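Local coordinates for Beta/gama crystallin family protein (PDB 3HZ2), which binds two calcium ions in a single betagamma-crystallin domain built from two Greek key motifs, at residues V5-H10 against S79-I84; T21-G26 against G43-Y48; G63-S66 against S70-I73. One frame throughout, in Å; residues are numbered along the deposited sequence.

Contact 1. Residues V5-H10 against S79-I84; sequences VIVYEH and SSFRQI. With CA (calcium ion), chain E; CA (calcium ion), chain F.
The two facing sheets of the betagamma-crystallin Greek key sandwich meet here, V5 and V7 of strand 4-8 packing on F81 of strand 80-83 close to the centre of the domain. V5 and V7 sit two residues apart on one strand, so both point into the sandwich, while the phenyl ring of F81 rises from the opposite sheet to reach them. The CG1 methyl of V5 comes to 3.9 Å from CE1 of F81, and CG1 of V7 lies 4.0 Å from F81 CE2, so the two valines touch the two sides of the outer half of the ring, each obliquely. F81 CG is tucked between its own backbone N and carbonyl carbon (chi1 57°), a setting that aims the ring at strand 4-8. Branched valines suit such a place: they fill the sheet face with short, stiff methyl groups, and the longer aromatic spans the gap between the layers. L31 and F18 also touch V7, and W45 lies against both V5 and F81.

Beyond the core both segments reach calcium, E9 past strand 4-8 and S79 just before strand 80-83. S79 OG binds one ion at 2.6 Å, together with D33, E49 and S77. The other ion, shared with K34, S36 and N76, takes the backbone O of E9 at 2.5 Å, and one of its waters is hydrogen-bonded to H10 ND1 at 2.6 Å.

Contact 2. Residues T21-G26 against G43-Y48; sequences TSDQPG and GTWRFY
Residues 21-26 form a loop without regular secondary structure that runs past strand 45-48 at a distance, the CA atoms of D23 and W45 being 9.1 Å apart, and no hydrogen bond joins the two segments. The gap is bridged by the indole of W45. With CG anti to its carbonyl carbon and beside the backbone N (chi1 -65°), the side chain carries its six-membered ring up to the loop backbone. The ring meets the loop with its edge: the carbonyl O of S22 lies near the ring plane, 3.8 Å from W45 CZ3. Beside it, T21 C is 4.1 Å from W45 CH2. An aromatic edge, with its slightly positive hydrogens, is a reasonable neighbour for a carbonyl oxygen, and a tryptophan is long enough to reach it from the strand.

The same S22 O accepts a hydrogen bond from Q24 NE2 at 3.2 Å, the amide approaching from above the carbonyl plane, 63° out of it. The glutamine thereby ties the loop back on itself beside the tryptophan. D23 OD1 stands 4.2 Å from W45 CZ3, placed obliquely to the ring, but its polar bond is made elsewhere, to the backbone N of Q83. The indole nitrogen in turn is satisfied by S42 O, which helps to fix the rotation of the ring.

Strand 45-48 is the middle strand of its sheet, between strands 56-60 and 80-83. W45 touches F81 of the neighbouring strand 80-83 and also V5 of strand 4-8 in the facing sheet, while the loop follows strand 17-20 and pairs its Q24 backbone with F81.

Contact 3. Residues G63-S66 against S70-I73; sequences GEYS and SAGI
Y65, the last residue of strand 63-65 in the second Greek key motif, meets S70 and A71 where the chain folds back after that strand. Its CB lies 4.0 Å from S70 OG, a van der Waals contact; the hydroxyl makes its hydrogen bond to S67 O. A chi1 of -47° swings CG away from the carbonyl carbon and turns the ring to the returning chain. Beyond it, CD2 of Y65 carries the main apolar contact, 3.9 Å from A71 CB, the methyl approaching obliquely. S70 OG instead lies at the ring's edge, near its plane, 4.1 Å from Y65 CD2. The side chain also touches V40 of strand 37-42 and L60 of strand 56-60, and so has neighbours from both sheets.

Each residue type fits its task. Tyrosine combines a broad apolar ring with a hydroxyl that can bind a backbone carbonyl; alanine, small and apolar, can come close to that ring; and serine can satisfy its hydroxyl within its own turn. At the tip of the tyrosine, the OH is hydrogen-bonded to G61 O, just ahead of strand 63-65.

Contact 1 is the buried one, wholly apolar where its strands meet and near the centre of the chain; contact 2 is partly buried and contact 3 lies at the surface. Contacts 1 and 2 touch directly, strands 45-48 and 80-83 being neighbours in one sheet: S80 O lies 2.8 Å from Y48 N, a probable hydrogen bond. Contact 3 touches neither, though its strand 63-65 shares the four-stranded sheet with strand 4-8 of contact 1; it lies across the chain's centre from contact 2. Chemistry follows place: aliphatic groups on an aromatic inside, an indole edge against loop backbone at the border, a methyl and hydroxyl around a tyrosine outside. Only contact 1 includes calcium ligands.

Contact 1. Residues V5-H10 against S79-I84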
ATOM      1  N   VAL A   5       5.327   4.273   4.727  1.00 10.28           N
ATOM      2  CA  VAL A   5       4.980   3.876   3.370  1.00  9.31           C
ATOM      3  C   VAL A   5       4.036   4.905   2.772  1.00 10.16           C
ATOM      4  O   VAL A   5       3.157   5.421   3.461  1.00 10.90           O
ATOM      5  CB  VAL A   5       4.295   2.475   3.345  1.00 10.82           C
ATOM      6  CG1 VAL A   5       3.010   2.495   4.168  1.00  8.43           C
ATOM      7  CG2 VAL A   5       3.999   2.062   1.910  1.00  8.91           C
ATOM      8  N   ILE A   6       4.244   5.225   1.498  1.00  9.78           N
ATOM      9  CA  ILE A   6       3.378   6.170   0.814  1.00  8.85           C
ATOM     10  C   ILE A   6       2.684   5.419  -0.317  1.00  9.36           C
ATOM     11  O   ILE A   6       3.330   4.756  -1.132  1.00  8.88           O
ATOM     12  CB  ILE A   6       4.165   7.364   0.227  1.00  9.59           C
ATOM     13  CG1 ILE A   6       5.096   7.955   1.290  1.00 10.27           C
ATOM     14  CG2 ILE A   6       3.185   8.444  -0.238  1.00  8.71           C
ATOM     15  CD1 ILE A   6       5.882   9.164   0.822  1.00 12.41           C
ATOM     16  N   VAL A   7       1.362   5.504  -0.345  1.00  9.42           N
ATOM     17  CA  VAL A   7       0.574   4.832  -1.367  1.00  8.64           C
ATOM     18  C   VAL A   7      -0.002   5.876  -2.313  1.00  8.59           C
ATOM     19  O   VAL A   7      -0.321   6.992  -1.900  1.00  7.51           O
ATOM     20  CB  VAL A   7      -0.568   4.007  -0.735  1.00  9.17           C
ATOM     21  CG1 VAL A   7       0.019   2.858   0.076  1.00  8.25           C
ATOM     22  CG2 VAL A   7      -1.430   4.899   0.162  1.00 10.17           C
ATOM     23  N   TYR A   8      -0.132   5.513  -3.584  1.00  9.25           N
ATOM     24  CA  TYR A   8      -0.640   6.446  -4.581  1.00  8.20           C
ATOM     25  C   TYR A   8      -1.783   5.897  -5.409  1.00  8.92           C
ATOM     26  O   TYR A   8      -1.844   4.700  -5.701  1.00  5.85           O
ATOM     27  CB  TYR A   8       0.482   6.868  -5.523  1.00  8.47           C
ATOM     28  CG  TYR A   8       1.696   7.425  -4.828  1.00  9.31           C
ATOM     29  CD1 TYR A   8       2.615   6.581  -4.202  1.00  8.99           C
ATOM     30  CD2 TYR A   8       1.941   8.798  -4.810  1.00  8.67           C
ATOM     31  CE1 TYR A   8       3.749   7.090  -3.578  1.00 10.37           C
ATOM     32  CE2 TYR A   8       3.074   9.318  -4.190  1.00 12.10           C
ATOM     33  CZ  TYR A   8       3.974   8.460  -3.578  1.00 11.05           C
ATOM     34  OH  TYR A   8       5.105   8.973  -2.979  1.00 10.65           O
ATOM     35  N   GLU A   9      -2.672   6.802  -5.804  1.00  9.16           N
ATOM     36  CA  GLU A   9      -3.834   6.465  -6.606  1.00  9.60           C
ATOM     37  C   GLU A   9      -3.466   5.941  -7.994  1.00 10.01           C
ATOM     38  O   GLU A   9      -3.985   4.927  -8.422  1.00  8.38           O
ATOM     39  CB  GLU A   9      -4.737   7.697  -6.744  1.00  9.94           C
ATOM     40  CG  GLU A   9      -6.040   7.440  -7.484  1.00 12.41           C
ATOM     41  CD  GLU A   9      -6.897   8.690  -7.609  1.00 13.03           C
ATOM     42  OE1 GLU A   9      -8.025   8.585  -8.131  1.00 14.94           O
ATOM     43  OE2 GLU A   9      -6.442   9.776  -7.192  1.00 11.31           O
ATOM     44  N   HIS A  10      -2.567   6.615  -8.700  1.00  9.36           N
ATOM     45  CA  HIS A  10      -2.206   6.164 -10.041  1.00  9.60           C
ATOM     46  C   HIS A  10      -0.816   5.553 -10.103  1.00  9.71           C
ATOM     47  O   HIS A  10      -0.002   5.734  -9.194  1.00  9.48           O
ATOM     48  CB  HIS A  10      -2.258   7.329 -11.039  1.00 10.80           C
ATOM     49  CG  HIS A  10      -3.513   8.143 -10.970  1.00 13.42           C
ATOM     50  ND1 HIS A  10      -4.769   7.580 -10.910  1.00 13.54           N
ATOM     51  CD2 HIS A  10      -3.702   9.485 -10.989  1.00 13.46           C
ATOM     52  CE1 HIS A  10      -5.679   8.538 -10.893  1.00 13.18           C
ATOM     53  NE2 HIS A  10      -5.059   9.703 -10.941  1.00 13.60           N
ATOM     54  N   SER A  79      -7.064  -2.914   0.227  1.00  9.62           N
ATOM     55  CA  SER A  79      -8.104  -2.352   1.085  1.00  8.28           C
ATOM     56  C   SER A  79      -7.658  -2.105   2.518  1.00  8.03           C
ATOM     57  O   SER A  79      -8.398  -1.532   3.313  1.00 10.01           O
ATOM     58  CB  SER A  79      -9.339  -3.250   1.079  1.00  9.94           C
ATOM     59  OG  SER A  79     -10.003  -3.143  -0.164  1.00 10.63           O
ATOM     60  N   SER A  80      -6.451  -2.549   2.848  1.00  8.22           N
ATOM     61  CA  SER A  80      -5.897  -2.335   4.177  1.00  7.20           C
ATOM     62  C   SER A  80      -4.438  -2.748   4.171  1.00  7.48           C
ATOM     63  O   SER A  80      -4.012  -3.541   3.336  1.00  7.81           O
ATOM     64  CB  SER A  80      -6.667  -3.134   5.245  1.00  5.12           C
ATOM     65  OG  SER A  80      -6.572  -4.534   5.037  1.00  7.75           O
ATOM     66  N   PHE A  81      -3.660  -2.175   5.077  1.00  7.24           N
ATOM     67  CA  PHE A  81      -2.252  -2.529   5.167  1.00  8.62           C
ATOM     68  C   PHE A  81      -1.694  -2.166   6.528  1.00  9.30           C
ATOM     69  O   PHE A  81      -2.166  -1.232   7.180  1.00 10.11           O
ATOM     70  CB  PHE A  81      -1.435  -1.881   4.027  1.00  8.75           C
ATOM     71  CG  PHE A  81      -1.528  -0.375   3.954  1.00 10.33           C
ATOM     72  CD1 PHE A  81      -0.728   0.432   4.761  1.00  9.28           C
ATOM     73  CD2 PHE A  81      -2.389   0.234   3.046  1.00  8.93           C
ATOM     74  CE1 PHE A  81      -0.784   1.822   4.662  1.00 10.51           C
ATOM     75  CE2 PHE A  81      -2.454   1.621   2.938  1.00 11.15           C
ATOM     76  CZ  PHE A  81      -1.651   2.416   3.747  1.00 10.81           C
ATOM     77  N   ARG A  82      -0.705  -2.934   6.968  1.00 10.14           N
ATOM     78  CA  ARG A  82      -0.087  -2.700   8.261  1.00 12.23           C
ATOM     79  C   ARG A  82       1.361  -3.141   8.266  1.00 13.22           C
ATOM     80  O   ARG A  82       1.809  -3.893   7.397  1.00 12.59           O
ATOM     81  CB  ARG A  82      -0.852  -3.444   9.358  1.00 12.66           C
ATOM     82  CG  ARG A  82      -0.907  -4.951   9.171  1.00 15.18           C
ATOM     83  CD  ARG A  82      -1.686  -5.598  10.306  1.00 19.65           C
ATOM     84  NE  ARG A  82      -2.042  -6.985  10.016  1.00 22.28           N
ATOM     85  CZ  ARG A  82      -2.846  -7.724  10.777  1.00 23.39           C
ATOM     86  NH1 ARG A  82      -3.377  -7.207  11.879  1.00 23.58           N
ATOM     87  NH2 ARG A  82      -3.127  -8.975  10.435  1.00 20.51           N
ATOM     88  N   GLN A  83       2.087  -2.663   9.267  1.00 15.16           N
ATOM     89  CA  GLN A  83       3.494  -2.977   9.425  1.00 16.76           C
ATOM     90  C   GLN A  83       3.664  -4.391   9.974  1.00 17.29           C
ATOM     91  O   GLN A  83       2.840  -4.865  10.758  1.00 16.69           O
ATOM     92  CB  GLN A  83       4.123  -1.974  10.390  1.00 17.41           C
ATOM     93  CG  GLN A  83       5.633  -1.921  10.347  1.00 20.73           C
ATOM     94  CD  GLN A  83       6.199  -1.104  11.491  1.00 21.71           C
ATOM     95  OE1 GLN A  83       5.635  -0.074  11.873  1.00 19.90           O
ATOM     96  NE2 GLN A  83       7.323  -1.554  12.039  1.00 21.88           N
ATOM     97  N   ILE A  84       4.732  -5.066   9.559  1.00 18.27           N
ATOM     98  CA  ILE A  84       5.010  -6.414  10.042  1.00 19.74           C
ATOM     99  C   ILE A  84       6.498  -6.599  10.312  1.00 21.40           C
ATOM    100  O   ILE A  84       7.279  -5.688   9.958  1.00 21.53           O
ATOM    101  CB  ILE A  84       4.555  -7.492   9.035  1.00 19.29           C
ATOM    102  CG1 ILE A  84       5.224  -7.261   7.679  1.00 19.42           C
ATOM    103  CG2 ILE A  84       3.037  -7.478   8.914  1.00 20.94           C
ATOM    104  CD1 ILE A  84       4.912  -8.339   6.659  1.00 20.65           C
ATOM    105  OXT ILE A  84       6.865  -7.656  10.870  1.00 22.49           O
TER
HETATM  106 CA    CA E 101      -5.598   3.252  -9.364  1.00  9.26          CA
HETATM  107 CA    CA F 102     -10.120  -4.736  -2.214  1.00 14.17          CA
HETATM  108  O   HOH W   1      -5.704   5.176 -11.228  1.00 16.06           O
HETATM  109  O   HOH W   2      -5.347   2.104 -11.775  1.00 13.92           O
HETATM  110  O   HOH W   3      -7.984   4.172  -9.068  1.00  8.33           O
HETATM  111  O   HOH W   4     -10.876  -5.849  -4.628  1.00 41.42           O
HETATM  112  O   HOH W   5     -12.744  -4.964  -1.321  1.00 21.95           O

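Contact 2. Residues T21-G26 against G43-Y48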
ATOM      1  N   THR A  21       2.425   6.145   8.600  1.00 13.53           N
ATOM      2  CA  THR A  21       3.465   5.807   9.559  1.00 14.66           C
ATOM      3  C   THR A  21       2.846   4.893  10.613  1.00 15.28           C
ATOM      4  O   THR A  21       3.502   4.490  11.573  1.00 16.86           O
ATOM      5  CB  THR A  21       4.051   7.061  10.237  1.00 14.72           C
ATOM      6  OG1 THR A  21       2.990   7.856  10.784  1.00 15.27           O
ATOM      7  CG2 THR A  21       4.839   7.883   9.229  1.00 14.59           C
ATOM      8  N   SER A  22       1.571   4.568  10.413  1.00 14.97           N
ATOM      9  CA  SER A  22       0.835   3.690  11.319  1.00 14.50           C
ATOM     10  C   SER A  22      -0.057   2.774  10.490  1.00 15.00           C
ATOM     11  O   SER A  22      -0.275   3.022   9.303  1.00 14.61           O
ATOM     12  CB  SER A  22      -0.013   4.513  12.299  1.00 15.79           C
ATOM     13  OG  SER A  22      -0.939   5.335  11.615  1.00 17.59           O
ATOM     14  N   ASP A  23      -0.578   1.721  11.113  1.00 14.66           N
ATOM     15  CA  ASP A  23      -1.421   0.764  10.406  1.00 15.22           C
ATOM     16  C   ASP A  23      -2.718   1.358   9.861  1.00 13.92           C
ATOM     17  O   ASP A  23      -3.316   2.242  10.473  1.00 13.39           O
ATOM     18  CB  ASP A  23      -1.707  -0.434  11.314  1.00 15.96           C
ATOM     19  CG  ASP A  23      -0.435  -1.155  11.726  1.00 18.45           C
ATOM     20  OD1 ASP A  23       0.630  -0.881  11.123  1.00 19.40           O
ATOM     21  OD2 ASP A  23      -0.497  -1.999  12.641  1.00 19.14           O
ATOM     22  N   GLN A  24      -3.144   0.858   8.702  1.00 13.50           N
ATOM     23  CA  GLN A  24      -4.345   1.347   8.030  1.00 12.02           C
ATOM     24  C   GLN A  24      -5.346   0.236   7.710  1.00 12.74           C
ATOM     25  O   GLN A  24      -5.254  -0.409   6.666  1.00 11.69           O
ATOM     26  CB  GLN A  24      -3.947   2.044   6.726  1.00 11.22           C
ATOM     27  CG  GLN A  24      -2.992   3.215   6.902  1.00 12.60           C
ATOM     28  CD  GLN A  24      -3.602   4.341   7.704  1.00 13.76           C
ATOM     29  OE1 GLN A  24      -4.754   4.706   7.488  1.00 13.18           O
ATOM     30  NE2 GLN A  24      -2.830   4.909   8.624  1.00 14.35           N
ATOM     31  N   PRO A  25      -6.331   0.013   8.593  1.00 13.17           N
ATOM     32  CA  PRO A  25      -7.324  -1.038   8.350  1.00 14.11           C
ATOM     33  C   PRO A  25      -8.287  -0.711   7.212  1.00 15.03           C
ATOM     34  O   PRO A  25      -9.107  -1.545   6.828  1.00 14.92           O
ATOM     35  CB  PRO A  25      -8.027  -1.158   9.698  1.00 14.88           C
ATOM     36  CG  PRO A  25      -7.997   0.250  10.205  1.00 15.27           C
ATOM     37  CD  PRO A  25      -6.587   0.694   9.874  1.00 13.80           C
ATOM     38  N   GLY A  26      -8.176   0.503   6.678  1.00 13.70           N
ATOM     39  CA  GLY A  26      -9.036   0.919   5.585  1.00 15.30           C
ATOM     40  C   GLY A  26      -8.254   1.395   4.370  1.00 16.08           C
ATOM     41  O   GLY A  26      -8.834   1.935   3.427  1.00 16.57           O
ATOM     42  N   GLY A  43      10.887  -0.104   6.751  1.00 14.21           N
ATOM     43  CA  GLY A  43      10.088  -1.158   7.344  1.00 13.74           C
ATOM     44  C   GLY A  43       9.488  -2.052   6.279  1.00 13.98           C
ATOM     45  O   GLY A  43       9.633  -1.789   5.084  1.00 14.07           O
ATOM     46  N   THR A  44       8.832  -3.123   6.710  1.00 13.55           N
ATOM     47  CA  THR A  44       8.188  -4.041   5.783  1.00 13.38           C
ATOM     48  C   THR A  44       6.693  -3.908   6.020  1.00 11.43           C
ATOM     49  O   THR A  44       6.237  -3.911   7.164  1.00 11.42           O
ATOM     50  CB  THR A  44       8.614  -5.496   6.027  1.00 15.99           C
ATOM     51  OG1 THR A  44      10.035  -5.606   5.879  1.00 19.17           O
ATOM     52  CG2 THR A  44       7.939  -6.419   5.026  1.00 17.50           C
ATOM     53  N   TRP A  45       5.937  -3.777   4.940  1.00  9.01           N
ATOM     54  CA  TRP A  45       4.498  -3.614   5.052  1.00  9.25           C
ATOM     55  C   TRP A  45       3.713  -4.699   4.336  1.00  9.51           C
ATOM     56  O   TRP A  45       4.094  -5.156   3.257  1.00 10.86           O
ATOM     57  CB  TRP A  45       4.080  -2.251   4.502  1.00  9.81           C
ATOM     58  CG  TRP A  45       4.611  -1.089   5.289  1.00  9.65           C
ATOM     59  CD1 TRP A  45       5.888  -0.608   5.287  1.00  9.27           C
ATOM     60  CD2 TRP A  45       3.871  -0.264   6.190  1.00  9.20           C
ATOM     61  NE1 TRP A  45       5.988   0.473   6.134  1.00  8.23           N
ATOM     62  CE2 TRP A  45       4.764   0.705   6.701  1.00  9.16           C
ATOM     63  CE3 TRP A  45       2.534  -0.248   6.619  1.00  8.61           C
ATOM     64  CZ2 TRP A  45       4.363   1.683   7.618  1.00  9.61           C
ATOM     65  CZ3 TRP A  45       2.137   0.722   7.531  1.00 10.23           C
ATOM     66  CH2 TRP A  45       3.052   1.676   8.021  1.00  8.90           C
ATOM     67  N   ARG A  46       2.606  -5.096   4.949  1.00  9.29           N
ATOM     68  CA  ARG A  46       1.731  -6.116   4.394  1.00  9.67           C
ATOM     69  C   ARG A  46       0.452  -5.476   3.876  1.00  9.08           C
ATOM     70  O   ARG A  46      -0.211  -4.726   4.598  1.00 10.38           O
ATOM     71  CB  ARG A  46       1.393  -7.151   5.467  1.00  9.58           C
ATOM     72  CG  ARG A  46       0.352  -8.163   5.036  1.00 10.90           C
ATOM     73  CD  ARG A  46       0.279  -9.304   6.034  1.00 11.42           C
ATOM     74  NE  ARG A  46       1.530 -10.052   6.080  1.00 13.74           N
ATOM     75  CZ  ARG A  46       1.723 -11.128   6.832  1.00 16.24           C
ATOM     76  NH1 ARG A  46       0.740 -11.575   7.600  1.00 16.73           N
ATOM     77  NH2 ARG A  46       2.888 -11.763   6.808  1.00 14.64           N
ATOM     78  N   PHE A  47       0.108  -5.776   2.627  1.00  9.12           N
ATOM     79  CA  PHE A  47      -1.090  -5.226   2.010  1.00  8.21           C
ATOM     80  C   PHE A  47      -2.135  -6.317   1.815  1.00  8.85           C
ATOM     81  O   PHE A  47      -1.841  -7.373   1.264  1.00 10.81           O
ATOM     82  CB  PHE A  47      -0.730  -4.569   0.672  1.00  9.22           C
ATOM     83  CG  PHE A  47       0.290  -3.474   0.806  1.00  9.21           C
ATOM     84  CD1 PHE A  47       1.645  -3.776   0.909  1.00  8.84           C
ATOM     85  CD2 PHE A  47      -0.110  -2.143   0.903  1.00  8.89           C
ATOM     86  CE1 PHE A  47       2.591  -2.767   1.112  1.00  9.31           C
ATOM     87  CE2 PHE A  47       0.825  -1.129   1.106  1.00  9.83           C
ATOM     88  CZ  PHE A  47       2.179  -1.443   1.213  1.00  9.60           C
ATOM     89  N   TYR A  48      -3.350  -6.046   2.281  1.00  9.45           N
ATOM     90  CA  TYR A  48      -4.461  -6.992   2.203  1.00  8.56           C
ATOM     91  C   TYR A  48      -5.490  -6.587   1.165  1.00  9.79           C
ATOM     92  O   TYR A  48      -5.696  -5.400   0.909  1.00  9.93           O
ATOM     93  CB  TYR A  48      -5.151  -7.089   3.562  1.00  8.45           C
ATOM     94  CG  TYR A  48      -4.386  -7.870   4.603  1.00  9.50           C
ATOM     95  CD1 TYR A  48      -4.557  -9.248   4.730  1.00  8.59           C
ATOM     96  CD2 TYR A  48      -3.513  -7.230   5.484  1.00  9.12           C
ATOM     97  CE1 TYR A  48      -3.882  -9.970   5.719  1.00  8.19           C
ATOM     98  CE2 TYR A  48      -2.837  -7.942   6.471  1.00 10.73           C
ATOM     99  CZ  TYR A  48      -3.029  -9.309   6.584  1.00  8.59           C
ATOM    100  OH  TYR A  48      -2.374 -10.009   7.576  1.00 13.14           O
TER

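Contact 3. Residues G63-S66 against S70-I73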
ATOM      1  N   GLY A  63      11.659   0.009  -0.811  1.00 10.30           N
ATOM      2  CA  GLY A  63      11.849   0.133  -2.242  1.00 10.51           C
ATOM      3  C   GLY A  63      10.669   0.840  -2.874  1.00 10.69           C
ATOM      4  O   GLY A  63       9.714   1.210  -2.184  1.00  9.91           O
ATOM      5  N   GLU A  64      10.722   1.031  -4.187  1.00 10.62           N
ATOM      6  CA  GLU A  64       9.631   1.701  -4.873  1.00  9.71           C
ATOM      7  C   GLU A  64       8.999   0.806  -5.919  1.00 10.09           C
ATOM      8  O   GLU A  64       9.679   0.035  -6.600  1.00 10.47           O
ATOM      9  CB  GLU A  64      10.122   3.017  -5.485  1.00  8.86           C
ATOM     10  CG  GLU A  64      10.513   4.013  -4.408  1.00  9.45           C
ATOM     11  CD  GLU A  64      10.765   5.407  -4.929  1.00 12.48           C
ATOM     12  OE1 GLU A  64      10.468   5.673  -6.115  1.00 11.80           O
ATOM     13  OE2 GLU A  64      11.255   6.238  -4.138  1.00 12.88           O
ATOM     14  N   TYR A  65       7.681   0.907  -6.029  1.00  7.58           N
ATOM     15  CA  TYR A  65       6.923   0.091  -6.959  1.00  9.91           C
ATOM     16  C   TYR A  65       6.040   0.996  -7.800  1.00  8.61           C
ATOM     17  O   TYR A  65       4.933   1.331  -7.396  1.00  8.66           O
ATOM     18  CB  TYR A  65       6.081  -0.911  -6.163  1.00  8.42           C
ATOM     19  CG  TYR A  65       6.880  -1.619  -5.085  1.00 10.71           C
ATOM     20  CD1 TYR A  65       7.100  -1.026  -3.840  1.00 10.70           C
ATOM     21  CD2 TYR A  65       7.466  -2.861  -5.332  1.00 11.04           C
ATOM     22  CE1 TYR A  65       7.889  -1.653  -2.869  1.00 10.98           C
ATOM     23  CE2 TYR A  65       8.257  -3.491  -4.372  1.00 12.72           C
ATOM     24  CZ  TYR A  65       8.464  -2.883  -3.144  1.00 11.08           C
ATOM     25  OH  TYR A  65       9.259  -3.501  -2.208  1.00 11.97           O
ATOM     26  N   SER A  66       6.545   1.391  -8.966  1.00  8.90           N
ATOM     27  CA  SER A  66       5.814   2.281  -9.864  1.00  9.80           C
ATOM     28  C   SER A  66       4.465   1.706 -10.277  1.00 10.58           C
ATOM     29  O   SER A  66       3.576   2.435 -10.715  1.00  8.15           O
ATOM     30  CB  SER A  66       6.660   2.581 -11.103  1.00 11.28           C
ATOM     31  OG  SER A  66       7.026   1.387 -11.770  1.00 12.30           O
ATOM     32  N   SER A  70       3.862  -4.995 -10.211  1.00 22.47           N
ATOM     33  CA  SER A  70       5.258  -5.419 -10.228  1.00 23.66           C
ATOM     34  C   SER A  70       5.534  -6.107  -8.894  1.00 24.69           C
ATOM     35  O   SER A  70       6.498  -6.862  -8.750  1.00 25.28           O
ATOM     36  CB  SER A  70       6.196  -4.219 -10.403  1.00 25.32           C
ATOM     37  OG  SER A  70       6.218  -3.400  -9.244  1.00 28.43           O
ATOM     38  N   ALA A  71       4.674  -5.833  -7.916  1.00 22.21           N
ATOM     39  CA  ALA A  71       4.795  -6.427  -6.593  1.00 21.43           C
ATOM     40  C   ALA A  71       3.834  -7.608  -6.487  1.00 20.07           C
ATOM     41  O   ALA A  71       3.600  -8.137  -5.397  1.00 19.05           O
ATOM     42  CB  ALA A  71       4.474  -5.394  -5.526  1.00 22.33           C
ATOM     43  N   GLY A  72       3.275  -8.008  -7.627  1.00 18.71           N
ATOM     44  CA  GLY A  72       2.349  -9.129  -7.656  1.00 17.05           C
ATOM     45  C   GLY A  72       0.963  -8.805  -7.127  1.00 15.71           C
ATOM     46  O   GLY A  72       0.137  -9.697  -6.947  1.00 15.06           O
ATOM     47  N   ILE A  73       0.700  -7.526  -6.894  1.00 13.97           N
ATOM     48  CA  ILE A  73      -0.590  -7.090  -6.372  1.00 12.91           C
ATOM     49  C   ILE A  73      -1.528  -6.624  -7.485  1.00 12.64           C
ATOM     50  O   ILE A  73      -1.140  -5.837  -8.343  1.00 12.34           O
ATOM     51  CB  ILE A  73      -0.404  -5.918  -5.383  1.00 12.47           C
ATOM     52  CG1 ILE A  73       0.559  -6.329  -4.270  1.00 12.08           C
ATOM     53  CG2 ILE A  73      -1.750  -5.495  -4.810  1.00 13.26           C
ATOM     54  CD1 ILE A  73       0.986  -5.174  -3.375  1.00 10.84           C
TER